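Local coordinates for protein soluble lytic murein transglycosylase (Pseudomonas aeruginosa, PDB 5OHU) that cleaves the glycan strands of bacterial cell-wall peptidoglycan as a lytic transglycosylase, working both exolytically and endolytically, at residues R438-Q444 / S460-Y466; Q452-I458 / R501-M507; L470-M476 / I620-L625. All blocks are in the same frame, centred on the assembly; numbering follows the deposited sequence.

How the interactions relate
The three contacts lie on the same side of the chain's centre, with centres about 15 Å (interactions 1 and 2), 12 Å (2 and 3) and 18 Å (1 and 3) apart. Helix 454-463 is the shared element: its C-terminal part pairs with helix 438-450 in interaction 1, its first turns meet the end of helix 493-504 in interaction 2. The chain then passes into 470-476, which meets helix 605-624 in interaction 3. Interaction 1 closes before interaction 3 opens, while interaction 2 interleaves with both. Interaction 2 couples the all-helical L domain directly to the lysozyme-like SLT domain; 470-476 touches both sides, I461 packing on I472 and R473, and F506 on P475.

Interaction 1 of 3, residues R438-Q444 / S460-Y466; sequences RDELIAQ and SISQAQY
A464, whose CB points at the opposite helix, fills the apolar centre of this contact. Its methyl lies 3.8 Å from L441 CB and 3.7 Å from I442 CG1, so two consecutive residues of helix 438-450 close on one small side chain. The apolar patch widens at both ends: L441 CD1 meets the CB of Q463, the two side chains crossing at about a right angle, and I442 CD1 reaches Y466 CB at 4.1 Å.

The backbone register runs in opposite senses, R438 beside A464 and L441 beside S460. This is the mark of an antiparallel helical hairpin, here made by two consecutive helices of the L domain, a family of the TPR clan. Helix 454-463 leads into a Schellman motif: Q465 has positive phi, and the amides of Q465 and Y466 bond back to S462 O and I461 O.

Polar contacts at this C-terminal end come from R438. With CG trans to the backbone N (chi1 -169°) and the chain extended to NE, the guanidinium reaches the carbonyls of A464 and Q465. Both bonds are weak: NE to A464 O is short at 2.7 Å but strongly bent (121°), whereas NH2 to Q465 O is straighter (158°) but long at 3.4 Å. NH2 also stands at the edge of the Y466 ring, whose hydroxyl bonds to R392 O.

At the other end, S460 OG donates to Q444 OE1 over 2.7 Å, approaching from well above the amide plane. The flip of that amide is settled by Q444 NE2, which bonds to W429 O in helix 422-433. A water donates to S460 OG at 2.6 Å and, weakly, to the backbone O of Q444, bridging the two helices a second time.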
loop_
_atom_site.group_PDB
_atom_site.type_symbol
_atom_site.label_atom_id
_atom_site.label_comp_id
_atom_site.label_asym_id
_atom_site.label_seq_id
_atom_site.Cartn_x
_atom_site.Cartn_y
_atom_site.Cartn_z
ATOM N N ARG A 438 1.525 12.859 -17.764
ATOM C CA ARG A 438 0.953 13.771 -16.776
ATOM C C ARG A 438 -0.244 14.527 -17.338
ATOM O O ARG A 438 -1.307 14.577 -16.711
ATOM C CB ARG A 438 2.019 14.745 -16.273
ATOM C CG ARG A 438 1.578 15.560 -15.054
ATOM C CD ARG A 438 2.740 16.320 -14.429
ATOM N NE ARG A 438 2.345 17.023 -13.211
ATOM C CZ ARG A 438 1.900 18.276 -13.185
ATOM N NH1 ARG A 438 1.791 18.964 -14.314
ATOM N NH2 ARG A 438 1.561 18.841 -12.033
ATOM N N ASP A 439 -0.088 15.124 -18.524
ATOM C CA ASP A 439 -1.185 15.881 -19.121
ATOM C C ASP A 439 -2.379 14.984 -19.410
ATOM O O ASP A 439 -3.533 15.391 -19.227
ATOM C CB ASP A 439 -0.721 16.564 -20.407
ATOM C CG ASP A 439 0.594 17.297 -20.243
ATOM O OD1 ASP A 439 1.572 16.671 -19.777
ATOM O OD2 ASP A 439 0.650 18.500 -20.579
ATOM N N GLU A 440 -2.122 13.760 -19.871
ATOM C CA GLU A 440 -3.208 12.836 -20.161
ATOM C C GLU A 440 -3.916 12.414 -18.882
ATOM O O GLU A 440 -5.151 12.376 -18.823
ATOM C CB GLU A 440 -2.667 11.625 -20.917
ATOM C CG GLU A 440 -2.253 11.929 -22.353
ATOM C CD GLU A 440 -1.525 10.769 -23.009
ATOM O OE1 GLU A 440 -0.727 10.088 -22.324
ATOM O OE2 GLU A 440 -1.757 10.538 -24.214
ATOM N N LEU A 441 -3.142 12.094 -17.845
ATOM C CA LEU A 441 -3.722 11.782 -16.546
ATOM C C LEU A 441 -4.650 12.893 -16.070
ATOM O O LEU A 441 -5.725 12.623 -15.522
ATOM C CB LEU A 441 -2.610 11.550 -15.525
ATOM C CG LEU A 441 -1.815 10.258 -15.666
ATOM C CD1 LEU A 441 -0.691 10.275 -14.669
ATOM C CD2 LEU A 441 -2.711 9.043 -15.451
ATOM N N ILE A 442 -4.245 14.149 -16.276
ATOM C CA ILE A 442 -5.072 15.284 -15.885
ATOM C C ILE A 442 -6.360 15.312 -16.703
ATOM O O ILE A 442 -7.456 15.503 -16.158
ATOM C CB ILE A 442 -4.269 16.595 -16.018
ATOM C CG1 ILE A 442 -3.273 16.737 -14.858
ATOM C CG2 ILE A 442 -5.194 17.792 -16.070
ATOM C CD1 ILE A 442 -2.132 17.677 -15.142
ATOM N N ALA A 443 -6.254 15.094 -18.017
ATOM C CA ALA A 443 -7.450 15.027 -18.849
ATOM C C ALA A 443 -8.371 13.895 -18.406
ATOM O O ALA A 443 -9.594 14.075 -18.330
ATOM C CB ALA A 443 -7.060 14.861 -20.317
ATOM N N GLN A 444 -7.801 12.724 -18.094
ATOM C CA GLN A 444 -8.614 11.611 -17.614
ATOM C C GLN A 444 -9.313 11.968 -16.305
ATOM O O GLN A 444 -10.472 11.588 -16.086
ATOM C CB GLN A 444 -7.747 10.366 -17.431
ATOM C CG GLN A 444 -8.529 9.064 -17.404
ATOM C CD GLN A 444 -7.720 7.911 -16.857
ATOM O OE1 GLN A 444 -6.916 8.090 -15.945
ATOM N NE2 GLN A 444 -7.922 6.715 -17.413
ATOM N N SER A 460 -6.566 9.563 -10.667
ATOM C CA SER A 460 -5.810 10.059 -11.815
ATOM C C SER A 460 -5.065 11.342 -11.472
ATOM O O SER A 460 -3.867 11.472 -11.750
ATOM C CB SER A 460 -6.742 10.297 -13.003
ATOM O OG SER A 460 -7.258 9.080 -13.493
ATOM N N ILE A 461 -5.771 12.311 -10.887
ATOM C CA ILE A 461 -5.166 13.601 -10.585
ATOM C C ILE A 461 -4.057 13.446 -9.555
ATOM O O ILE A 461 -3.105 14.234 -9.533
ATOM C CB ILE A 461 -6.244 14.602 -10.122
ATOM C CG1 ILE A 461 -5.708 16.024 -10.188
ATOM C CG2 ILE A 461 -6.728 14.303 -8.708
ATOM C CD1 ILE A 461 -6.337 16.815 -11.293
ATOM N N SER A 462 -4.147 12.424 -8.700
ATOM C CA SER A 462 -3.067 12.174 -7.753
ATOM C C SER A 462 -1.852 11.579 -8.450
ATOM O O SER A 462 -0.715 11.960 -8.148
ATOM C CB SER A 462 -3.557 11.269 -6.623
ATOM O OG SER A 462 -4.599 11.917 -5.909
ATOM N N GLN A 463 -2.064 10.651 -9.390
ATOM C CA GLN A 463 -0.938 10.144 -10.170
ATOM C C GLN A 463 -0.240 11.280 -10.897
ATOM O O GLN A 463 0.994 11.316 -10.980
ATOM C CB GLN A 463 -1.398 9.091 -11.180
ATOM C CG GLN A 463 -1.939 7.793 -10.611
ATOM C CD GLN A 463 -2.485 6.875 -11.707
ATOM O OE1 GLN A 463 -3.669 6.524 -11.716
ATOM N NE2 GLN A 463 -1.620 6.495 -12.643
ATOM N N ALA A 464 -1.018 12.225 -11.425
ATOM C CA ALA A 464 -0.468 13.368 -12.135
ATOM C C ALA A 464 0.211 14.366 -11.205
ATOM O O ALA A 464 0.874 15.290 -11.695
ATOM C CB ALA A 464 -1.575 14.064 -12.916
ATOM N N GLN A 465 0.051 14.210 -9.888
ATOM C CA GLN A 465 0.651 15.110 -8.906
ATOM C C GLN A 465 0.236 16.557 -9.157
ATOM O O GLN A 465 1.024 17.489 -8.992
ATOM C CB GLN A 465 2.174 14.969 -8.883
ATOM C CG GLN A 465 2.647 13.575 -8.493
ATOM C CD GLN A 465 3.983 13.584 -7.790
ATOM O OE1 GLN A 465 4.140 14.202 -6.736
ATOM N NE2 GLN A 465 4.957 12.893 -8.366
ATOM N N TYR A 466 -1.012 16.742 -9.568
ATOM C CA TYR A 466 -1.582 18.069 -9.762
ATOM C C TYR A 466 -2.527 18.349 -8.598
ATOM O O TYR A 466 -3.698 17.975 -8.616
ATOM C CB TYR A 466 -2.304 18.172 -11.093
ATOM C CG TYR A 466 -2.794 19.565 -11.322
ATOM C CD1 TYR A 466 -1.917 20.564 -11.716
ATOM C CD2 TYR A 466 -4.123 19.900 -11.105
ATOM C CE1 TYR A 466 -2.351 21.857 -11.913
ATOM C CE2 TYR A 466 -4.567 21.186 -11.299
ATOM C CZ TYR A 466 -3.675 22.162 -11.702
ATOM O OH TYR A 466 -4.109 23.451 -11.895
HETATM O O HOH W 1 -9.716 9.736 -13.768
#

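Interaction 2 of 3, residues Q452-I458 / R501-M507; sequences QWYFPAI and RQESAFM
Bends at chi2 (-74°) and chi3 (74°) curl M507 back over the start of helix 454-463, setting its sulfur and methyl beside Y454 and F455. CE packs 3.3 Å from Y454 N and 3.6 Å from Y454 CD2, the two side chains crossing at about a right angle. SD accepts a weak but nearly straight hydrogen bond from F455 N (3.5 Å, 164°), using an amide of the helix's first turn. The same sulfur lies obliquely 5.1 Å from the centroid of the W453 five-membered ring, a Met-aromatic contact at the N-cap residue.

Residues 452-458 belong to the L domain and 501-507 to the SLT domain, making this a direct interface between the two. A505, with positive phi at the exit of helix 493-504, lies within a type I' turn from S504 to M507; its CB meets F455 CD1 at 3.6 Å and I458 CD1 at 3.8 Å. I458 CG2 covers one face of the R501 guanidinium, 3.6 Å from NH2, while R501 NE bonds to R473 O.

Farther out, W453 rests on helix 422-433 and P456 on A448 of helix 438-450, whereas R501 and F506 lean on Y617 and Y621 of helix 605-624.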
loop_
_atom_site.group_PDB
_atom_site.type_symbol
_atom_site.label_atom_id
_atom_site.label_comp_id
_atom_site.label_asym_id
_atom_site.label_seq_id
_atom_site.Cartn_x
_atom_site.Cartn_y
_atom_site.Cartn_z
ATOM N N GLN A 452 -19.177 11.847 -12.403
ATOM C CA GLN A 452 -19.415 11.636 -10.970
ATOM C C GLN A 452 -18.624 10.443 -10.460
ATOM O O GLN A 452 -19.047 9.733 -9.545
ATOM C CB GLN A 452 -20.906 11.471 -10.648
ATOM C CG GLN A 452 -21.683 12.778 -10.514
ATOM C CD GLN A 452 -21.427 13.736 -11.663
ATOM O OE1 GLN A 452 -21.884 13.514 -12.784
ATOM N NE2 GLN A 452 -20.682 14.806 -11.388
ATOM N N TRP A 453 -17.461 10.210 -11.058
ATOM C CA TRP A 453 -16.605 9.111 -10.649
ATOM C C TRP A 453 -15.441 9.676 -9.851
ATOM O O TRP A 453 -14.299 9.765 -10.309
ATOM C CB TRP A 453 -16.177 8.302 -11.850
ATOM C CG TRP A 453 -17.028 7.136 -11.875
ATOM C CD1 TRP A 453 -18.181 6.968 -11.164
ATOM C CD2 TRP A 453 -16.817 5.933 -12.595
ATOM N NE1 TRP A 453 -18.703 5.735 -11.403
ATOM C CE2 TRP A 453 -17.885 5.076 -12.283
ATOM C CE3 TRP A 453 -15.830 5.494 -13.481
ATOM C CZ2 TRP A 453 -18.000 3.813 -12.832
ATOM C CZ3 TRP A 453 -15.936 4.235 -14.015
ATOM C CH2 TRP A 453 -17.016 3.405 -13.691
ATOM N N TYR A 454 -15.768 10.010 -8.600
ATOM C CA TYR A 454 -14.890 10.817 -7.767
ATOM C C TYR A 454 -13.575 10.115 -7.487
ATOM O O TYR A 454 -12.510 10.726 -7.623
ATOM C CB TYR A 454 -15.630 11.191 -6.480
ATOM C CG TYR A 454 -16.920 11.918 -6.813
ATOM C CD1 TYR A 454 -16.904 13.026 -7.665
ATOM C CD2 TYR A 454 -18.155 11.477 -6.327
ATOM C CE1 TYR A 454 -18.069 13.686 -8.005
ATOM C CE2 TYR A 454 -19.319 12.136 -6.661
ATOM C CZ TYR A 454 -19.269 13.236 -7.501
ATOM O OH TYR A 454 -20.418 13.897 -7.839
ATOM N N PHE A 455 -13.613 8.822 -7.129
ATOM C CA PHE A 455 -12.350 8.135 -6.848
ATOM C C PHE A 455 -11.498 7.946 -8.096
ATOM O O PHE A 455 -10.296 8.261 -8.043
ATOM C CB PHE A 455 -12.602 6.808 -6.132
ATOM C CG PHE A 455 -11.344 6.062 -5.800
ATOM C CD1 PHE A 455 -10.272 6.718 -5.208
ATOM C CD2 PHE A 455 -11.227 4.713 -6.082
ATOM C CE1 PHE A 455 -9.105 6.039 -4.909
ATOM C CE2 PHE A 455 -10.070 4.026 -5.783
ATOM C CZ PHE A 455 -9.004 4.687 -5.196
ATOM N N PRO A 456 -12.012 7.437 -9.223
ATOM C CA PRO A 456 -11.180 7.436 -10.441
ATOM C C PRO A 456 -10.565 8.798 -10.731
ATOM O O PRO A 456 -9.377 8.886 -11.053
ATOM C CB PRO A 456 -12.165 6.997 -11.533
ATOM C CG PRO A 456 -13.157 6.152 -10.814
ATOM C CD PRO A 456 -13.324 6.799 -9.461
ATOM N N ALA A 457 -11.352 9.869 -10.608
ATOM C CA ALA A 457 -10.825 11.209 -10.830
ATOM C C ALA A 457 -9.735 11.551 -9.820
ATOM O O ALA A 457 -8.667 12.053 -10.196
ATOM C CB ALA A 457 -11.965 12.229 -10.770
ATOM N N ILE A 458 -9.988 11.282 -8.533
ATOM C CA ILE A 458 -8.983 11.519 -7.495
ATOM C C ILE A 458 -7.729 10.695 -7.769
ATOM O O ILE A 458 -6.600 11.186 -7.641
ATOM C CB ILE A 458 -9.576 11.197 -6.108
ATOM C CG1 ILE A 458 -10.563 12.291 -5.666
ATOM C CG2 ILE A 458 -8.459 10.962 -5.070
ATOM C CD1 ILE A 458 -11.507 11.861 -4.551
ATOM N N ARG A 501 -13.836 11.513 2.718
ATOM C CA ARG A 501 -12.877 11.625 1.628
ATOM C C ARG A 501 -11.733 10.619 1.788
ATOM O O ARG A 501 -11.310 9.989 0.810
ATOM C CB ARG A 501 -12.369 13.066 1.556
ATOM C CG ARG A 501 -11.077 13.265 0.766
ATOM C CD ARG A 501 -11.230 12.951 -0.711
ATOM N NE ARG A 501 -10.018 13.339 -1.417
ATOM C CZ ARG A 501 -8.957 12.549 -1.546
ATOM N NH1 ARG A 501 -8.973 11.327 -1.019
ATOM N NH2 ARG A 501 -7.886 12.979 -2.197
ATOM N N GLN A 502 -11.251 10.420 3.018
ATOM C CA GLN A 502 -10.178 9.464 3.281
ATOM C C GLN A 502 -10.655 8.022 3.164
ATOM O O GLN A 502 -9.959 7.182 2.591
ATOM C CB GLN A 502 -9.603 9.714 4.682
ATOM C CG GLN A 502 -8.606 8.706 5.215
ATOM C CD GLN A 502 -7.352 8.536 4.339
ATOM O OE1 GLN A 502 -6.887 7.410 4.121
ATOM N NE2 GLN A 502 -6.873 9.638 3.757
ATOM N N GLU A 503 -11.839 7.720 3.687
ATOM C CA GLU A 503 -12.274 6.332 3.784
ATOM C C GLU A 503 -12.650 5.762 2.420
ATOM O O GLU A 503 -12.241 4.651 2.066
ATOM C CB GLU A 503 -13.458 6.222 4.757
ATOM C CG GLU A 503 -13.093 6.360 6.236
ATOM C CD GLU A 503 -12.202 5.223 6.742
ATOM O OE1 GLU A 503 -11.558 5.396 7.793
ATOM O OE2 GLU A 503 -12.139 4.158 6.089
ATOM N N SER A 504 -13.445 6.500 1.649
ATOM C CA SER A 504 -14.026 5.991 0.417
ATOM C C SER A 504 -13.756 6.858 -0.796
ATOM O O SER A 504 -14.064 6.426 -1.913
ATOM C CB SER A 504 -15.552 5.858 0.556
ATOM O OG SER A 504 -16.140 7.156 0.639
ATOM N N ALA A 505 -13.230 8.073 -0.614
ATOM C CA ALA A 505 -13.127 9.048 -1.702
ATOM C C ALA A 505 -14.485 9.239 -2.367
ATOM O O ALA A 505 -14.597 9.381 -3.586
ATOM C CB ALA A 505 -12.065 8.633 -2.724
ATOM N N PHE A 506 -15.534 9.185 -1.548
ATOM C CA PHE A 506 -16.907 9.452 -1.952
ATOM C C PHE A 506 -17.462 8.440 -2.944
ATOM O O PHE A 506 -18.412 8.740 -3.667
ATOM C CB PHE A 506 -17.040 10.873 -2.500
ATOM C CG PHE A 506 -17.100 11.907 -1.425
ATOM C CD1 PHE A 506 -15.929 12.411 -0.866
ATOM C CD2 PHE A 506 -18.327 12.358 -0.948
ATOM C CE1 PHE A 506 -15.980 13.355 0.142
ATOM C CE2 PHE A 506 -18.390 13.311 0.050
ATOM C CZ PHE A 506 -17.216 13.809 0.598
ATOM N N MET A 507 -16.929 7.227 -2.977
ATOM C CA MET A 507 -17.569 6.141 -3.707
ATOM C C MET A 507 -18.445 5.366 -2.732
ATOM O O MET A 507 -17.938 4.621 -1.890
ATOM C CB MET A 507 -16.532 5.248 -4.376
ATOM C CG MET A 507 -15.653 6.011 -5.356
ATOM S SD MET A 507 -16.275 6.547 -6.995
ATOM C CE MET A 507 -17.355 7.936 -6.643
#

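Interaction 3 of 3, residues L470-M476 / I620-L625; sequences LDIRFPM and IYGQKL
K624 and Y621, one turn apart on helix 605-624, grip the 470-476 segment by its carbonyls and by D471, around a T-shaped aromatic pair in which the edge of F474 meets the face of Y621 (planes at 84°). The segment, a single loose helical turn that runs into F474-P475-M476, is thereby fastened to the long helix.

Y621 OH donates to P475 O over 2.9 Å, in the carbonyl plane and on a lone pair. P475 N is close to this hydroxyl but not bonded to it: a tertiary amide, it lacks an N-H and its lone pair is delocalised. K624 NZ forms a salt bridge to D471 OD1 at 3.1 Å, arriving on the anti side and 32° out of the carboxylate plane; bends at chi3 and chi4 swing the amine there. OD1 has a second donor, N391 ND2, which helps to fix the carboxylate. NZ also bonds weakly to L470 O, an oxygen that takes a further weak bond from F474 N.

Apolar contacts flank these bonds: I620 CG2 sits over a face of the F474 ring, 4.0 Å from its centroid, and M476 CE touches L625 CD2. In a Met-aromatic contact, M476 SD lies at the edge of the Y621 ring, 3.8 Å from CE1.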
loop_
_atom_site.group_PDB
_atom_site.type_symbol
_atom_site.label_atom_id
_atom_site.label_comp_id
_atom_site.label_asym_id
_atom_site.label_seq_id
_atom_site.Cartn_x
_atom_site.Cartn_y
_atom_site.Cartn_z
ATOM N N LEU A 470 -8.978 21.561 -6.416
ATOM C CA LEU A 470 -9.658 21.164 -5.197
ATOM C C LEU A 470 -11.106 20.762 -5.430
ATOM O O LEU A 470 -11.731 20.197 -4.527
ATOM C CB LEU A 470 -9.569 22.299 -4.180
ATOM C CG LEU A 470 -8.130 22.684 -3.803
ATOM C CD1 LEU A 470 -8.140 23.683 -2.637
ATOM C CD2 LEU A 470 -7.325 21.446 -3.396
ATOM N N ASP A 471 -11.654 21.038 -6.613
ATOM C CA ASP A 471 -12.957 20.484 -6.956
ATOM C C ASP A 471 -12.853 18.979 -7.177
ATOM O O ASP A 471 -13.647 18.202 -6.633
ATOM C CB ASP A 471 -13.521 21.190 -8.189
ATOM C CG ASP A 471 -14.064 22.585 -7.869
ATOM O OD1 ASP A 471 -13.711 23.136 -6.799
ATOM O OD2 ASP A 471 -14.838 23.131 -8.686
ATOM N N ILE A 472 -11.856 18.545 -7.947
ATOM C CA ILE A 472 -11.710 17.116 -8.193
ATOM C C ILE A 472 -11.208 16.411 -6.945
ATOM O O ILE A 472 -11.712 15.347 -6.580
ATOM C CB ILE A 472 -10.785 16.859 -9.396
ATOM C CG1 ILE A 472 -11.432 17.363 -10.689
ATOM C CG2 ILE A 472 -10.478 15.368 -9.510
ATOM C CD1 ILE A 472 -10.732 16.871 -11.930
ATOM N N ARG A 473 -10.226 16.994 -6.257
ATOM C CA ARG A 473 -9.638 16.302 -5.119
ATOM C C ARG A 473 -10.580 16.230 -3.925
ATOM O O ARG A 473 -10.375 15.383 -3.048
ATOM C CB ARG A 473 -8.322 16.970 -4.706
ATOM C CG ARG A 473 -7.143 16.704 -5.662
ATOM C CD ARG A 473 -5.837 17.305 -5.129
ATOM N NE ARG A 473 -5.432 16.686 -3.866
ATOM C CZ ARG A 473 -4.868 17.339 -2.857
ATOM N NH1 ARG A 473 -4.651 18.642 -2.959
ATOM N NH2 ARG A 473 -4.538 16.691 -1.738
ATOM N N PHE A 474 -11.605 17.080 -3.867
ATOM C CA PHE A 474 -12.477 17.176 -2.695
ATOM C C PHE A 474 -13.939 17.278 -3.125
ATOM O O PHE A 474 -14.558 18.342 -3.084
ATOM C CB PHE A 474 -12.025 18.335 -1.803
ATOM C CG PHE A 474 -10.638 18.127 -1.286
ATOM C CD1 PHE A 474 -10.402 17.148 -0.334
ATOM C CD2 PHE A 474 -9.556 18.803 -1.830
ATOM C CE1 PHE A 474 -9.122 16.883 0.121
ATOM C CE2 PHE A 474 -8.257 18.545 -1.370
ATOM C CZ PHE A 474 -8.046 17.578 -0.402
ATOM N N PRO A 475 -14.523 16.152 -3.518
ATOM C CA PRO A 475 -15.929 16.163 -3.929
ATOM C C PRO A 475 -16.862 16.521 -2.779
ATOM O O PRO A 475 -16.546 16.339 -1.596
ATOM C CB PRO A 475 -16.172 14.722 -4.403
ATOM C CG PRO A 475 -14.990 13.930 -3.944
ATOM C CD PRO A 475 -13.857 14.873 -3.808
ATOM N N MET A 476 -18.056 17.009 -3.151
ATOM C CA MET A 476 -19.060 17.467 -2.194
ATOM C C MET A 476 -20.366 16.695 -2.304
ATOM O O MET A 476 -21.419 17.229 -1.945
ATOM C CB MET A 476 -19.334 18.958 -2.387
ATOM C CG MET A 476 -18.121 19.844 -2.198
ATOM S SD MET A 476 -17.798 20.113 -0.450
ATOM C CE MET A 476 -19.179 21.155 0.003
ATOM N N ILE A 620 -9.444 21.970 4.105
ATOM C CA ILE A 620 -9.960 22.291 2.779
ATOM C C ILE A 620 -11.478 22.326 2.804
ATOM O O ILE A 620 -12.108 23.252 2.280
ATOM C CB ILE A 620 -9.430 21.282 1.745
ATOM C CG1 ILE A 620 -7.912 21.365 1.709
ATOM C CG2 ILE A 620 -9.988 21.576 0.360
ATOM C CD1 ILE A 620 -7.437 22.760 1.436
ATOM N N TYR A 621 -12.092 21.311 3.420
ATOM C CA TYR A 621 -13.544 21.273 3.451
ATOM C C TYR A 621 -14.103 22.439 4.250
ATOM O O TYR A 621 -15.202 22.922 3.949
ATOM C CB TYR A 621 -14.027 19.933 3.996
ATOM C CG TYR A 621 -14.062 18.862 2.933
ATOM C CD1 TYR A 621 -14.884 18.999 1.820
ATOM C CD2 TYR A 621 -13.258 17.722 3.029
ATOM C CE1 TYR A 621 -14.921 18.032 0.829
ATOM C CE2 TYR A 621 -13.292 16.737 2.050
ATOM C CZ TYR A 621 -14.128 16.900 0.944
ATOM O OH TYR A 621 -14.183 15.934 -0.044
ATOM N N GLY A 622 -13.346 22.920 5.245
ATOM C CA GLY A 622 -13.759 24.112 5.969
ATOM C C GLY A 622 -13.942 25.309 5.057
ATOM O O GLY A 622 -14.932 26.039 5.160
ATOM N N GLN A 623 -12.998 25.516 4.133
ATOM C CA GLN A 623 -13.152 26.596 3.164
ATOM C C GLN A 623 -14.369 26.363 2.277
ATOM O O GLN A 623 -15.203 27.258 2.104
ATOM C CB GLN A 623 -11.887 26.744 2.316
ATOM C CG GLN A 623 -11.605 28.182 1.878
ATOM C CD GLN A 623 -11.206 29.082 3.047
ATOM O OE1 GLN A 623 -10.628 28.622 4.032
ATOM N NE2 GLN A 623 -11.518 30.371 2.941
ATOM N N LYS A 624 -14.497 25.154 1.716
ATOM C CA LYS A 624 -15.612 24.864 0.817
ATOM C C LYS A 624 -16.948 24.972 1.530
ATOM O O LYS A 624 -17.966 25.275 0.898
ATOM C CB LYS A 624 -15.458 23.469 0.199
ATOM C CG LYS A 624 -14.303 23.369 -0.802
ATOM C CD LYS A 624 -14.150 21.957 -1.355
ATOM C CE LYS A 624 -14.573 21.848 -2.815
ATOM N NZ LYS A 624 -13.744 22.739 -3.699
ATOM N N LEU A 625 -16.975 24.709 2.828
ATOM C CA LEU A 625 -18.204 24.816 3.595
ATOM C C LEU A 625 -18.410 26.202 4.196
ATOM O O LEU A 625 -19.418 26.411 4.874
ATOM C CB LEU A 625 -18.229 23.757 4.704
ATOM C CG LEU A 625 -18.478 22.357 4.145
ATOM C CD1 LEU A 625 -18.075 21.263 5.133
ATOM C CD2 LEU A 625 -19.958 22.232 3.699
#